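Local coordinates for protein dTDP-4-dehydrorhamnose 3,5-epimerase (Elizabethkingia anophelis NUHP1, PDB 6C46) that probably catalyses the epimerization at C3' and C5' of a dTDP-linked 4-keto-6-deoxy sugar, a step toward dTDP-L-rhamnose, and binds calcium, at residues 57-62 / 136-141. Residues are numbered along the deposited sequence; the frame is centred on the assembly and turned at random.
Sequences NISKSS and AVFSYK
Asn-57, Ser-59 and Ser-61 form hydrogen-bonded antiparallel pairs with Tyr-140, Phe-138 and Ala-136, six backbone bonds joining strands whose axes run 156° apart; Phe-138 N to Ser-59 O is 2.7 Å. On the face of Asn-57, Tyr-140, the predicted proton donor, has CG between its backbone N and carbonyl carbon (chi1 56°), which lays one ring face over Asn-57 of strand 55-62. Asn-57 CB lies 3.6 Å from the Tyr-140 ring centroid in a CH-pi contact, and the amide is inclined 34° to the ring plane. A short polar side chain suits this place: its methylene packs over one face of the ring while ND2 hydrogen-bonds to Gln-55 OE1 and only weakly to Tyr-140 O. Ser-59 and Ser-61, short enough to fit against the facing strand 125-131, both bind one water through OG, the water oxygen 2.9 Å from Ser-59 OG. On the other face, beta-branched Ile-58 and Val-137, well suited to strands, meet CG2 to CG1 at 3.7 Å, and the extended aliphatic stem of Lys-60 passes Val-137 CG2. In this cupin fold, strand 80-86 flanks 135-142, Phe-138 stacks on Phe-129 of the facing sheet, and strand 55-62 pairs with a strand of the second subunit, continuing the sheet across the dimer interface.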
loop_
_atom_site.group_PDB
_atom_site.type_symbol
_atom_site.label_atom_id
_atom_site.label_comp_id
_atom_site.label_asym_id
_atom_site.label_seq_id
_atom_site.Cartn_x
_atom_site.Cartn_y
_atom_site.Cartn_z
ATOM N N ASN A 57 1.727 0.832 -7.278
ATOM C CA ASN A 57 1.002 1.522 -8.337
ATOM C C ASN A 57 -0.475 1.562 -7.984
ATOM O O ASN A 57 -1.004 0.633 -7.367
ATOM C CB ASN A 57 1.177 0.806 -9.686
ATOM C CG ASN A 57 2.632 0.519 -10.001
ATOM O OD1 ASN A 57 3.347 1.403 -10.435
ATOM N ND2 ASN A 57 3.071 -0.730 -9.786
ATOM N N ILE A 58 -1.141 2.627 -8.407
ATOM C CA ILE A 58 -2.560 2.828 -8.144
ATOM C C ILE A 58 -3.257 3.169 -9.451
ATOM O O ILE A 58 -2.769 4.000 -10.226
ATOM C CB ILE A 58 -2.792 3.961 -7.118
ATOM C CG1 ILE A 58 -2.129 3.627 -5.773
ATOM C CG2 ILE A 58 -4.284 4.207 -6.919
ATOM C CD1 ILE A 58 -2.844 2.484 -5.012
ATOM N N SER A 59 -4.434 2.584 -9.671
ATOM C CA SER A 59 -5.270 3.061 -10.763
ATOM C C SER A 59 -6.721 3.112 -10.312
ATOM O O SER A 59 -7.141 2.347 -9.443
ATOM C CB SER A 59 -5.118 2.176 -12.007
ATOM O OG SER A 59 -5.616 0.895 -11.744
ATOM N N LYS A 60 -7.466 4.046 -10.893
ATOM C CA LYS A 60 -8.906 4.160 -10.717
ATOM C C LYS A 60 -9.526 4.080 -12.099
ATOM O O LYS A 60 -9.071 4.779 -13.012
ATOM C CB LYS A 60 -9.287 5.476 -10.048
ATOM C CG LYS A 60 -10.812 5.733 -9.987
ATOM C CD LYS A 60 -11.164 6.828 -8.978
ATOM C CE LYS A 60 -12.633 7.201 -9.050
ATOM N NZ LYS A 60 -12.975 8.287 -8.088
ATOM N N SER A 61 -10.547 3.230 -12.255
ATOM C CA SER A 61 -11.174 2.993 -13.555
ATOM C C SER A 61 -12.662 2.786 -13.344
ATOM O O SER A 61 -13.114 2.481 -12.235
ATOM C CB SER A 61 -10.571 1.769 -14.273
ATOM O OG SER A 61 -9.165 1.703 -14.094
ATOM N N SER A 62 -13.429 2.944 -14.419
ATOM C CA SER A 62 -14.878 2.860 -14.336
ATOM C C SER A 62 -15.364 1.457 -14.690
ATOM O O SER A 62 -14.618 0.635 -15.227
ATOM C CB SER A 62 -15.518 3.897 -15.256
ATOM O OG SER A 62 -15.016 5.179 -14.952
ATOM N N ALA A 136 -13.599 1.738 -9.447
ATOM C CA ALA A 136 -12.798 0.999 -8.483
ATOM C C ALA A 136 -11.384 1.553 -8.460
ATOM O O ALA A 136 -10.850 1.966 -9.494
ATOM C CB ALA A 136 -12.740 -0.496 -8.798
ATOM N N VAL A 137 -10.775 1.542 -7.275
ATOM C CA VAL A 137 -9.365 1.883 -7.121
ATOM C C VAL A 137 -8.609 0.581 -6.883
ATOM O O VAL A 137 -8.970 -0.219 -6.004
ATOM C CB VAL A 137 -9.130 2.917 -6.001
ATOM C CG1 VAL A 137 -7.637 3.170 -5.797
ATOM C CG2 VAL A 137 -9.768 4.249 -6.396
ATOM N N PHE A 138 -7.611 0.338 -7.726
ATOM C CA PHE A 138 -6.875 -0.919 -7.776
ATOM C C PHE A 138 -5.445 -0.638 -7.347
ATOM O O PHE A 138 -4.840 0.324 -7.821
ATOM C CB PHE A 138 -6.902 -1.494 -9.203
ATOM C CG PHE A 138 -6.246 -2.858 -9.344
ATOM C CD1 PHE A 138 -6.908 -4.012 -8.912
ATOM C CD2 PHE A 138 -5.014 -2.996 -9.990
ATOM C CE1 PHE A 138 -6.330 -5.277 -9.086
ATOM C CE2 PHE A 138 -4.427 -4.278 -10.165
ATOM C CZ PHE A 138 -5.104 -5.412 -9.695
ATOM N N SER A 139 -4.906 -1.465 -6.465
ATOM C CA SER A 139 -3.547 -1.289 -5.961
ATOM C C SER A 139 -2.716 -2.496 -6.365
ATOM O O SER A 139 -3.141 -3.641 -6.168
ATOM C CB SER A 139 -3.560 -1.132 -4.436
ATOM O OG SER A 139 -2.325 -1.524 -3.862
ATOM N N TYR A 140 -1.544 -2.263 -6.946
ATOM C CA TYR A 140 -0.662 -3.399 -7.183
ATOM C C TYR A 140 0.767 -3.033 -6.825
ATOM O O TYR A 140 1.278 -1.995 -7.253
ATOM C CB TYR A 140 -0.766 -3.941 -8.617
ATOM C CG TYR A 140 -0.533 -3.025 -9.789
ATOM C CD1 TYR A 140 0.609 -3.172 -10.578
ATOM C CD2 TYR A 140 -1.472 -2.069 -10.164
ATOM C CE1 TYR A 140 0.834 -2.374 -11.674
ATOM C CE2 TYR A 140 -1.260 -1.263 -11.257
ATOM C CZ TYR A 140 -0.103 -1.419 -12.012
ATOM O OH TYR A 140 0.119 -0.621 -13.106
ATOM N N LYS A 141 1.368 -3.863 -5.984
ATOM C CA LYS A 141 2.770 -3.776 -5.605
ATOM C C LYS A 141 3.538 -4.780 -6.445
ATOM O O LYS A 141 3.086 -5.918 -6.626
ATOM C CB LYS A 141 2.963 -4.097 -4.121
ATOM C CG LYS A 141 1.970 -3.402 -3.167
ATOM C CD LYS A 141 2.381 -3.544 -1.687
ATOM C CE LYS A 141 3.680 -2.790 -1.353
ATOM N NZ LYS A 141 4.110 -2.844 0.084
HETATM O O HOH W 1 0.046 0.201 -4.364
HETATM O O HOH W 2 -8.553 0.737 -11.622
#